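Local atomic coordinates of putative transcriptional regulator TRANSCRIPTION REGULATOR protein (Rhizobium meliloti, PDB entry 5NLA), a protein that binds c-di-GMP as an AraC-like transcriptional activator, probably recognising specific DNA sequences, to regulate extracellular polysaccharide production. Residues A[89-100]-A[372-380]; A[100-111]-A[159-170]. One frame throughout, in Å; residues are numbered along the deposited sequence.

Contact 1: residues A[89-100]-A[372-380]; sequences LTGWHLGDLLIV and TIGDWLKSV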
loop_
_atom_site.group_PDB
_atom_site.type_symbol
_atom_site.label_atom_id
_atom_site.label_comp_id
_atom_site.label_asym_id
_atom_site.label_seq_id
_atom_site.Cartn_x
_atom_site.Cartn_y
_atom_site.Cartn_z
ATOM N N LEU A 89 -6.367 -10.045 -9.983
ATOM C CA LEU A 89 -6.309 -9.468 -8.650
ATOM C C LEU A 89 -7.459 -10.064 -7.883
ATOM O O LEU A 89 -8.552 -10.234 -8.425
ATOM C CB LEU A 89 -6.470 -7.952 -8.698
ATOM C CG LEU A 89 -5.268 -6.989 -8.681
ATOM C CD1 LEU A 89 -5.509 -5.851 -7.687
ATOM C CD2 LEU A 89 -3.933 -7.661 -8.393
ATOM N N THR A 90 -7.210 -10.392 -6.625
ATOM C CA THR A 90 -8.245 -10.930 -5.768
ATOM C C THR A 90 -8.110 -10.250 -4.412
ATOM O O THR A 90 -7.066 -10.355 -3.781
ATOM C CB THR A 90 -8.112 -12.461 -5.672
ATOM O OG1 THR A 90 -7.756 -12.993 -6.959
ATOM C CG2 THR A 90 -9.402 -13.099 -5.217
ATOM N N GLY A 91 -9.159 -9.532 -3.996
ATOM C CA GLY A 91 -9.117 -8.637 -2.830
ATOM C C GLY A 91 -9.974 -9.066 -1.648
ATOM O O GLY A 91 -11.177 -9.285 -1.800
ATOM N N TRP A 92 -9.348 -9.182 -0.473
ATOM C CA TRP A 92 -10.037 -9.462 0.793
ATOM C C TRP A 92 -9.823 -8.279 1.735
ATOM O O TRP A 92 -8.691 -7.824 1.894
ATOM C CB TRP A 92 -9.483 -10.726 1.460
ATOM C CG TRP A 92 -9.298 -11.897 0.544
ATOM C CD1 TRP A 92 -8.293 -12.082 -0.365
ATOM C CD2 TRP A 92 -10.124 -13.057 0.467
ATOM N NE1 TRP A 92 -8.452 -13.285 -1.013
ATOM C CE2 TRP A 92 -9.573 -13.899 -0.530
ATOM C CE3 TRP A 92 -11.296 -13.460 1.127
ATOM C CZ2 TRP A 92 -10.142 -15.128 -0.872
ATOM C CZ3 TRP A 92 -11.870 -14.687 0.780
ATOM C CH2 TRP A 92 -11.287 -15.505 -0.210
ATOM N N HIS A 93 -10.908 -7.798 2.351
ATOM C CA HIS A 93 -10.864 -6.731 3.349
ATOM C C HIS A 93 -10.885 -7.351 4.730
ATOM O O HIS A 93 -11.887 -7.943 5.118
ATOM C CB HIS A 93 -12.081 -5.810 3.208
ATOM C CG HIS A 93 -12.176 -5.125 1.878
ATOM N ND1 HIS A 93 -12.808 -5.693 0.792
ATOM C CD2 HIS A 93 -11.718 -3.921 1.459
ATOM C CE1 HIS A 93 -12.734 -4.871 -0.241
ATOM N NE2 HIS A 93 -12.081 -3.788 0.140
ATOM N N LEU A 94 -9.778 -7.281 5.437
ATOM C CA LEU A 94 -9.779 -7.726 6.798
ATOM C C LEU A 94 -9.937 -6.398 7.455
ATOM O O LEU A 94 -8.966 -5.797 7.853
ATOM C CB LEU A 94 -8.438 -8.291 7.170
ATOM C CG LEU A 94 -8.211 -9.716 6.730
ATOM C CD1 LEU A 94 -6.908 -10.191 7.329
ATOM C CD2 LEU A 94 -9.357 -10.545 7.255
ATOM N N GLY A 95 -11.161 -5.942 7.612
ATOM C CA GLY A 95 -11.360 -4.627 8.160
ATOM C C GLY A 95 -10.674 -3.619 7.261
ATOM O O GLY A 95 -10.913 -3.569 6.072
ATOM N N ASP A 96 -9.875 -2.761 7.868
ATOM C CA ASP A 96 -9.105 -1.736 7.175
ATOM C C ASP A 96 -7.966 -2.227 6.277
ATOM O O ASP A 96 -7.760 -1.716 5.189
ATOM C CB ASP A 96 -8.585 -0.744 8.204
ATOM C CG ASP A 96 -8.463 -1.352 9.581
ATOM O OD1 ASP A 96 -8.097 -2.539 9.666
ATOM O OD2 ASP A 96 -8.757 -0.651 10.565
ATOM N N LEU A 97 -7.229 -3.208 6.774
ATOM C CA LEU A 97 -6.105 -3.850 6.089
ATOM C C LEU A 97 -6.595 -4.701 4.901
ATOM O O LEU A 97 -7.427 -5.594 5.082
ATOM C CB LEU A 97 -5.334 -4.710 7.104
ATOM C CG LEU A 97 -4.116 -5.534 6.677
ATOM C CD1 LEU A 97 -3.258 -5.905 7.880
ATOM C CD2 LEU A 97 -4.527 -6.789 5.926
ATOM N N LEU A 98 -6.071 -4.413 3.706
ATOM C CA LEU A 98 -6.461 -5.096 2.468
ATOM C C LEU A 98 -5.415 -6.142 2.048
ATOM O O LEU A 98 -4.231 -5.819 1.862
ATOM C CB LEU A 98 -6.655 -4.078 1.331
ATOM C CG LEU A 98 -7.177 -4.637 -0.008
ATOM C CD1 LEU A 98 -8.656 -4.954 0.049
ATOM C CD2 LEU A 98 -6.923 -3.690 -1.167
ATOM N N ILE A 99 -5.873 -7.384 1.889
ATOM C CA ILE A 99 -5.066 -8.467 1.323
ATOM C C ILE A 99 -5.397 -8.560 -0.163
ATOM O O ILE A 99 -6.574 -8.661 -0.526
ATOM C CB ILE A 99 -5.399 -9.849 1.937
ATOM C CG1 ILE A 99 -5.469 -9.793 3.472
ATOM C CG2 ILE A 99 -4.397 -10.903 1.461
ATOM C CD1 ILE A 99 -4.156 -9.468 4.132
ATOM N N VAL A 100 -4.374 -8.545 -1.014
ATOM C CA VAL A 100 -4.566 -8.728 -2.457
ATOM C C VAL A 100 -3.703 -9.867 -2.989
ATOM O O VAL A 100 -2.488 -9.848 -2.837
ATOM C CB VAL A 100 -4.270 -7.432 -3.228
ATOM C CG1 VAL A 100 -4.263 -7.674 -4.737
ATOM C CG2 VAL A 100 -5.288 -6.366 -2.844
ATOM N N THR A 372 -11.688 -0.016 -9.805
ATOM C CA THR A 372 -10.222 -0.000 -9.756
ATOM C C THR A 372 -9.724 -0.407 -8.370
ATOM O O THR A 372 -10.512 -0.587 -7.444
ATOM C CB THR A 372 -9.629 1.388 -10.064
ATOM O OG1 THR A 372 -9.697 2.210 -8.893
ATOM C CG2 THR A 372 -10.334 2.058 -11.229
ATOM N N ILE A 373 -8.410 -0.547 -8.245
ATOM C CA ILE A 373 -7.781 -0.872 -6.967
ATOM C C ILE A 373 -7.877 0.294 -5.962
ATOM O O ILE A 373 -7.874 0.069 -4.747
ATOM C CB ILE A 373 -6.319 -1.361 -7.158
ATOM C CG1 ILE A 373 -5.834 -2.089 -5.910
ATOM C CG2 ILE A 373 -5.365 -0.233 -7.532
ATOM C CD1 ILE A 373 -4.508 -2.787 -6.104
ATOM N N GLY A 374 -7.980 1.522 -6.474
ATOM C CA GLY A 374 -8.212 2.706 -5.646
ATOM C C GLY A 374 -9.477 2.600 -4.816
ATOM O O GLY A 374 -9.506 3.025 -3.666
ATOM N N ASP A 375 -10.501 1.996 -5.409
ATOM C CA ASP A 375 -11.761 1.710 -4.741
ATOM C C ASP A 375 -11.641 0.628 -3.658
ATOM O O ASP A 375 -12.385 0.644 -2.677
ATOM C CB ASP A 375 -12.812 1.320 -5.788
ATOM C CG ASP A 375 -13.113 2.460 -6.766
ATOM O OD1 ASP A 375 -13.527 3.559 -6.307
ATOM O OD2 ASP A 375 -12.930 2.268 -7.986
ATOM N N TRP A 376 -10.724 -0.320 -3.853
ATOM C CA TRP A 376 -10.423 -1.347 -2.849
ATOM C C TRP A 376 -9.648 -0.763 -1.679
ATOM O O TRP A 376 -9.733 -1.269 -0.556
ATOM C CB TRP A 376 -9.607 -2.493 -3.464
ATOM C CG TRP A 376 -10.346 -3.364 -4.447
ATOM C CD1 TRP A 376 -11.578 -3.141 -4.990
ATOM C CD2 TRP A 376 -9.867 -4.582 -5.028
ATOM N NE1 TRP A 376 -11.905 -4.154 -5.856
ATOM C CE2 TRP A 376 -10.873 -5.053 -5.901
ATOM C CE3 TRP A 376 -8.689 -5.331 -4.886
ATOM C CZ2 TRP A 376 -10.738 -6.246 -6.637
ATOM C CZ3 TRP A 376 -8.557 -6.519 -5.614
ATOM C CH2 TRP A 376 -9.575 -6.959 -6.481
ATOM N N LEU A 377 -8.885 0.294 -1.952
ATOM C CA LEU A 377 -8.077 0.960 -0.935
ATOM C C LEU A 377 -8.826 2.036 -0.115
ATOM O O LEU A 377 -8.197 2.711 0.690
ATOM C CB LEU A 377 -6.802 1.523 -1.582
ATOM C CG LEU A 377 -5.841 0.451 -2.124
ATOM C CD1 LEU A 377 -4.870 1.018 -3.141
ATOM C CD2 LEU A 377 -5.058 -0.210 -0.998
ATOM N N LYS A 378 -10.147 2.177 -0.293
ATOM C CA LYS A 378 -10.973 3.100 0.512
ATOM C C LYS A 378 -11.396 2.502 1.868
ATOM O O LYS A 378 -11.372 3.197 2.895
ATOM C CB LYS A 378 -12.227 3.547 -0.259
ATOM C CG LYS A 378 -12.014 4.656 -1.285
ATOM C CD LYS A 378 -13.360 5.209 -1.770
ATOM C CE LYS A 378 -13.216 6.160 -2.957
ATOM N NZ LYS A 378 -14.478 6.881 -3.305
ATOM N N SER A 379 -11.826 1.239 1.857
ATOM C CA SER A 379 -12.171 0.473 3.082
ATOM C C SER A 379 -13.366 0.986 3.934
ATOM O O SER A 379 -13.526 0.552 5.078
ATOM C CB SER A 379 -10.923 0.286 3.974
ATOM O OG SER A 379 -10.660 1.418 4.796
ATOM N N VAL A 380 -14.207 1.867 3.380
ATOM C CA VAL A 380 -15.372 2.405 4.114
ATOM C C VAL A 380 -16.484 1.360 4.250
ATOM O O VAL A 380 -16.627 0.721 5.293
ATOM C CB VAL A 380 -15.956 3.697 3.471
ATOM C CG1 VAL A 380 -14.885 4.777 3.352
ATOM C CG2 VAL A 380 -16.617 3.415 2.119
#
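Gly91 and Trp376 bring their CA atoms within 7.4 Å of each other where the short, weakly bonded helix at about 373-376 and the coil that follows lie across one face of a beta hairpin, strands 89-94 and 97-100 joined by a type II' turn from Leu94 to Leu97. The indole of Trp376 does most of the touching. Its CG stands anti to the carbonyl carbon (chi1 -69°), which brings the six-membered ring up to the strand at Gly91; CZ3 comes obliquely to Gly91 N at 3.5 Å. A side chain on Gly91 would probably crowd CE3 of that ring, consistent with the indole lying close to the bare backbone. Around the ring, Leu89 CD1 approaches CZ3 of Trp376 obliquely at 3.7 Å, and Val100 CG2 meets the edge near CE3. Leu98, with CG anti to its backbone N (chi1 -175°), sets CD2 against Trp376 CB at 3.7 Å and also reaches Leu377 CD2. Its other methyl, CD1, lies over the rim of one face of the His93 ring, whose NE2 edge faces Trp376 O, 3.5 Å away. At the helix start, Ile373 CD1 meets Leu89 CD1 at 3.6 Å, the two side chains crossing at about a right angle. Thr372 and Asp375 form a capping box there: OG1 of Thr372 accepts weakly from Gly374 N, and OD2 of Asp375 takes Thr372 N on its anti lone pair. Toward the hairpin turn, Ser379 turns CB to Asp96 O, while its OG is bonded to Lys378 O. Phe49 and Thr51 of strand 49-52 also touch the indole. The join is thus held by shape without any hydrogen bond between the two segments, apolar from Leu89 to Leu98, with polar atoms coming in at His93 and toward the turn.

Contact 2: residues A[100-111]-A[159-170]; sequences VQQVTPAHSYER and YRGRMTDAASIL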
loop_
_atom_site.group_PDB
_atom_site.type_symbol
_atom_site.label_atom_id
_atom_site.label_comp_id
_atom_site.label_asym_id
_atom_site.label_seq_id
_atom_site.Cartn_x
_atom_site.Cartn_y
_atom_site.Cartn_z
ATOM N N VAL A 100 -4.374 -8.545 -1.014
ATOM C CA VAL A 100 -4.566 -8.728 -2.457
ATOM C C VAL A 100 -3.703 -9.867 -2.989
ATOM O O VAL A 100 -2.488 -9.848 -2.837
ATOM C CB VAL A 100 -4.270 -7.432 -3.228
ATOM C CG1 VAL A 100 -4.263 -7.674 -4.737
ATOM C CG2 VAL A 100 -5.288 -6.366 -2.844
ATOM N N GLN A 101 -4.351 -10.855 -3.599
ATOM C CA GLN A 101 -3.661 -11.905 -4.350
ATOM C C GLN A 101 -3.533 -11.459 -5.807
ATOM O O GLN A 101 -4.538 -11.302 -6.506
ATOM C CB GLN A 101 -4.418 -13.224 -4.250
ATOM C CG GLN A 101 -4.386 -13.833 -2.845
ATOM C CD GLN A 101 -5.468 -14.875 -2.598
ATOM O OE1 GLN A 101 -6.667 -14.591 -2.709
ATOM N NE2 GLN A 101 -5.052 -16.077 -2.229
ATOM N N GLN A 102 -2.295 -11.242 -6.247
ATOM C CA GLN A 102 -1.999 -10.778 -7.594
ATOM C C GLN A 102 -1.293 -11.853 -8.424
ATOM O O GLN A 102 -0.312 -12.455 -7.972
ATOM C CB GLN A 102 -1.094 -9.564 -7.503
ATOM C CG GLN A 102 -0.770 -8.912 -8.832
ATOM C CD GLN A 102 -0.193 -7.530 -8.647
ATOM O OE1 GLN A 102 -0.562 -6.582 -9.353
ATOM N NE2 GLN A 102 0.703 -7.395 -7.676
ATOM N N VAL A 103 -1.792 -12.082 -9.636
ATOM C CA VAL A 103 -1.074 -12.870 -10.633
ATOM C C VAL A 103 -0.977 -12.019 -11.886
ATOM O O VAL A 103 -1.987 -11.545 -12.394
ATOM C CB VAL A 103 -1.786 -14.198 -10.952
ATOM C CG1 VAL A 103 -1.017 -14.964 -12.021
ATOM C CG2 VAL A 103 -1.936 -15.038 -9.694
ATOM N N THR A 104 0.235 -11.840 -12.383
ATOM C CA THR A 104 0.480 -10.836 -13.401
ATOM C C THR A 104 1.668 -11.205 -14.323
ATOM O O THR A 104 2.623 -11.839 -13.868
ATOM C CB THR A 104 0.677 -9.467 -12.707
ATOM O OG1 THR A 104 0.485 -8.416 -13.656
ATOM C CG2 THR A 104 2.049 -9.352 -12.045
ATOM N N PRO A 105 1.594 -10.860 -15.625
ATOM C CA PRO A 105 2.750 -11.057 -16.521
ATOM C C PRO A 105 3.835 -9.988 -16.322
ATOM O O PRO A 105 3.640 -9.058 -15.550
ATOM C CB PRO A 105 2.144 -10.945 -17.931
ATOM C CG PRO A 105 0.677 -11.077 -17.748
ATOM C CD PRO A 105 0.389 -10.513 -16.392
ATOM N N ALA A 106 4.969 -10.132 -17.014
ATOM C CA ALA A 106 6.060 -9.165 -16.888
ATOM C C ALA A 106 5.592 -7.809 -17.354
ATOM O O ALA A 106 5.023 -7.691 -18.426
ATOM C CB ALA A 106 7.279 -9.585 -17.683
ATOM N N HIS A 107 5.799 -6.797 -16.520
ATOM C CA HIS A 107 5.499 -5.413 -16.893
ATOM C C HIS A 107 6.408 -4.499 -16.090
ATOM O O HIS A 107 7.170 -4.958 -15.229
ATOM C CB HIS A 107 4.026 -5.084 -16.610
ATOM C CG HIS A 107 3.671 -5.177 -15.162
ATOM N ND1 HIS A 107 3.542 -6.381 -14.505
ATOM C CD2 HIS A 107 3.487 -4.218 -14.227
ATOM C CE1 HIS A 107 3.269 -6.162 -13.233
ATOM N NE2 HIS A 107 3.235 -4.857 -13.036
ATOM N N SER A 108 6.350 -3.216 -16.402
ATOM C CA SER A 108 7.020 -2.212 -15.615
ATOM C C SER A 108 5.962 -1.304 -14.962
ATOM O O SER A 108 4.799 -1.221 -15.416
ATOM C CB SER A 108 8.011 -1.447 -16.473
ATOM O OG SER A 108 7.319 -0.654 -17.417
ATOM N N TYR A 109 6.376 -0.650 -13.879
ATOM C CA TYR A 109 5.468 0.140 -13.042
ATOM C C TYR A 109 6.121 1.432 -12.543
ATOM O O TYR A 109 7.324 1.490 -12.275
ATOM C CB TYR A 109 4.955 -0.704 -11.856
ATOM C CG TYR A 109 6.039 -1.420 -11.067
ATOM C CD1 TYR A 109 6.710 -0.784 -10.033
ATOM C CD2 TYR A 109 6.403 -2.729 -11.377
ATOM C CE1 TYR A 109 7.694 -1.435 -9.311
ATOM C CE2 TYR A 109 7.390 -3.399 -10.657
ATOM C CZ TYR A 109 8.039 -2.749 -9.619
ATOM O OH TYR A 109 9.040 -3.392 -8.907
ATOM N N GLU A 110 5.307 2.472 -12.430
ATOM C CA GLU A 110 5.739 3.736 -11.828
ATOM C C GLU A 110 4.632 4.302 -10.956
ATOM O O GLU A 110 3.475 4.360 -11.378
ATOM C CB GLU A 110 6.117 4.751 -12.906
ATOM C CG GLU A 110 6.704 6.039 -12.347
ATOM C CD GLU A 110 7.378 6.907 -13.395
ATOM O OE1 GLU A 110 7.167 6.675 -14.610
ATOM O OE2 GLU A 110 8.125 7.833 -12.999
ATOM N N ARG A 111 4.997 4.692 -9.737
ATOM C CA ARG A 111 4.183 5.589 -8.917
ATOM C C ARG A 111 5.003 6.854 -8.804
ATOM O O ARG A 111 6.066 6.842 -8.190
ATOM C CB ARG A 111 3.927 4.979 -7.553
ATOM C CG ARG A 111 3.016 5.801 -6.670
ATOM C CD ARG A 111 2.497 4.982 -5.507
ATOM N NE ARG A 111 1.634 5.773 -4.640
ATOM C CZ ARG A 111 0.373 6.096 -4.899
ATOM N NH1 ARG A 111 -0.231 5.746 -6.027
ATOM N NH2 ARG A 111 -0.295 6.811 -4.006
ATOM N N TYR A 159 8.165 5.503 -6.640
ATOM C CA TYR A 159 9.027 4.411 -7.056
ATOM C C TYR A 159 8.788 4.006 -8.522
ATOM O O TYR A 159 7.681 4.136 -9.050
ATOM C CB TYR A 159 8.856 3.218 -6.122
ATOM C CG TYR A 159 7.470 2.601 -6.081
ATOM C CD1 TYR A 159 7.120 1.532 -6.919
ATOM C CD2 TYR A 159 6.534 3.040 -5.181
ATOM C CE1 TYR A 159 5.862 0.946 -6.864
ATOM C CE2 TYR A 159 5.271 2.465 -5.116
ATOM C CZ TYR A 159 4.934 1.421 -5.958
ATOM O OH TYR A 159 3.671 0.880 -5.861
ATOM N N ARG A 160 9.866 3.555 -9.158
ATOM C CA ARG A 160 9.893 3.011 -10.523
ATOM C C ARG A 160 10.343 1.560 -10.388
ATOM O O ARG A 160 11.208 1.247 -9.567
ATOM C CB ARG A 160 10.941 3.748 -11.396
ATOM C CG ARG A 160 10.466 5.025 -12.059
ATOM C CD ARG A 160 11.508 6.151 -12.102
ATOM N NE ARG A 160 12.119 6.457 -10.790
ATOM C CZ ARG A 160 11.506 7.004 -9.721
ATOM N NH1 ARG A 160 10.211 7.355 -9.735
ATOM N NH2 ARG A 160 12.216 7.200 -8.604
ATOM N N GLY A 161 9.798 0.676 -11.206
ATOM C CA GLY A 161 10.395 -0.647 -11.328
ATOM C C GLY A 161 9.875 -1.526 -12.435
ATOM O O GLY A 161 9.090 -1.107 -13.280
ATOM N N ARG A 162 10.351 -2.758 -12.410
ATOM C CA ARG A 162 9.933 -3.792 -13.341
ATOM C C ARG A 162 9.749 -5.079 -12.565
ATOM O O ARG A 162 10.494 -5.347 -11.607
ATOM C CB ARG A 162 11.001 -4.037 -14.404
ATOM C CG ARG A 162 11.488 -2.814 -15.168
ATOM C CD ARG A 162 12.481 -3.137 -16.288
ATOM N NE ARG A 162 13.195 -4.399 -16.078
ATOM C CZ ARG A 162 12.778 -5.613 -16.480
ATOM N NH1 ARG A 162 11.623 -5.799 -17.140
ATOM N NH2 ARG A 162 13.524 -6.679 -16.202
ATOM N N MET A 163 8.761 -5.872 -12.959
ATOM C CA MET A 163 8.747 -7.256 -12.531
ATOM C C MET A 163 8.626 -8.207 -13.706
ATOM O O MET A 163 8.073 -7.912 -14.762
ATOM C CB MET A 163 7.680 -7.551 -11.460
ATOM C CG MET A 163 6.243 -7.270 -11.845
ATOM S SD MET A 163 5.118 -7.672 -10.498
ATOM C CE MET A 163 5.293 -6.119 -9.664
ATOM N N THR A 164 9.184 -9.369 -13.479
ATOM C CA THR A 164 9.025 -10.502 -14.333
ATOM C C THR A 164 7.544 -10.929 -14.125
ATOM O O THR A 164 6.804 -10.253 -13.363
ATOM C CB THR A 164 10.112 -11.541 -13.930
ATOM O OG1 THR A 164 10.584 -12.214 -15.090
ATOM C CG2 THR A 164 9.630 -12.535 -12.929
ATOM N N ASP A 165 7.089 -11.991 -14.794
ATOM C CA ASP A 165 5.794 -12.573 -14.466
ATOM C C ASP A 165 5.867 -13.079 -13.032
ATOM O O ASP A 165 6.908 -13.533 -12.591
ATOM C CB ASP A 165 5.386 -13.672 -15.441
ATOM C CG ASP A 165 6.189 -14.970 -15.280
ATOM O OD1 ASP A 165 7.371 -14.965 -14.871
ATOM O OD2 ASP A 165 5.631 -16.025 -15.610
ATOM N N ALA A 166 4.789 -12.942 -12.273
ATOM C CA ALA A 166 4.873 -13.199 -10.847
ATOM C C ALA A 166 3.529 -13.485 -10.245
ATOM O O ALA A 166 2.500 -13.135 -10.807
ATOM C CB ALA A 166 5.516 -12.015 -10.138
ATOM N N ALA A 167 3.573 -14.153 -9.097
ATOM C CA ALA A 167 2.423 -14.351 -8.228
ATOM C C ALA A 167 2.827 -13.790 -6.889
ATOM O O ALA A 167 3.845 -14.192 -6.331
ATOM C CB ALA A 167 2.094 -15.833 -8.085
ATOM N N SER A 168 2.051 -12.860 -6.373
ATOM C CA SER A 168 2.352 -12.299 -5.076
ATOM C C SER A 168 1.124 -12.244 -4.196
ATOM O O SER A 168 -0.014 -12.322 -4.673
ATOM C CB SER A 168 2.984 -10.903 -5.212
ATOM O OG SER A 168 2.161 -10.009 -5.935
ATOM N N ILE A 169 1.380 -12.136 -2.897
ATOM C CA ILE A 169 0.352 -11.775 -1.934
ATOM C C ILE A 169 0.776 -10.435 -1.302
ATOM O O ILE A 169 1.906 -10.286 -0.815
ATOM C CB ILE A 169 0.062 -12.924 -0.935
ATOM C CG1 ILE A 169 -1.133 -12.570 -0.035
ATOM C CG2 ILE A 169 1.288 -13.284 -0.108
ATOM C CD1 ILE A 169 -1.886 -13.778 0.490
ATOM N N LEU A 170 -0.121 -9.451 -1.387
ATOM C CA LEU A 170 0.168 -8.059 -1.023
ATOM C C LEU A 170 -0.701 -7.588 0.152
ATOM O O LEU A 170 -1.921 -7.744 0.120
ATOM C CB LEU A 170 -0.121 -7.145 -2.213
ATOM C CG LEU A 170 0.682 -7.240 -3.518
ATOM C CD1 LEU A 170 0.108 -6.230 -4.509
ATOM C CD2 LEU A 170 2.168 -6.982 -3.302
#
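Tyr109 lays its ring flat over Gly161, whose C sits 3.5 Å above the ring centre and whose CA makes a CH-pi contact. With chi1 at 50°, CG lies between backbone N and carbonyl carbon, which folds the ring across to the neighbouring strand. Met163 CE packs on Tyr109 CE2 at 3.6 Å, while the Tyr109 and Tyr159 side chains cross at about a right angle, Tyr109 CD1 and CE1 reaching the edge of the Tyr159 ring; Arg111 CB covers one face of that ring. Met163 runs alongside His107, CG to CE1 3.5 Å, and His107 is fixed in rotation by its ND1 bond to Pro105 O (2.9 Å, 172°). An alanine in place of Tyr109 is likely to strip Gly161 and Met163 CE of their cover and deprive Thr136 OG1 of its phenolic partner. Farther along, Gln102 NE2 bonds weakly to Ser168 OG. On the other face Glu110 and Arg160 form a long salt bridge, Arg160 being held more firmly by Glu137. Outside, the Arg111 guanidinium is held by Leu155 O, Leu70 O and Ser119 OG. Paired backbone bonds join two antiparallel ribbons that pass from one sheet into another, consistent with the cupin-like beta barrel of AraC-family regulatory domains.

How the contacts relate
The centres of the two contacts lie about 17 Å apart, and both use strand 97-104, sharing Val100. Contact 1 joins that strand and its hairpin partner 88-94 to residues 372-380 at the end of the model; contact 2 pairs it on its other side with strand 166-173, then continues into the five-stranded sheet through 107-111 and 159-163. Thr90 O and Gln101 N, 2.8 Å apart, probably hydrogen-bond between the two contacts, and Leu89 packs on Gln102. Along the chain contact 2 is nested inside the loop closed by contact 1. The C-terminal segment, which follows the unmodelled residues 310-369, therefore packs back onto a sheet whose strands lie between residues 49 and 193.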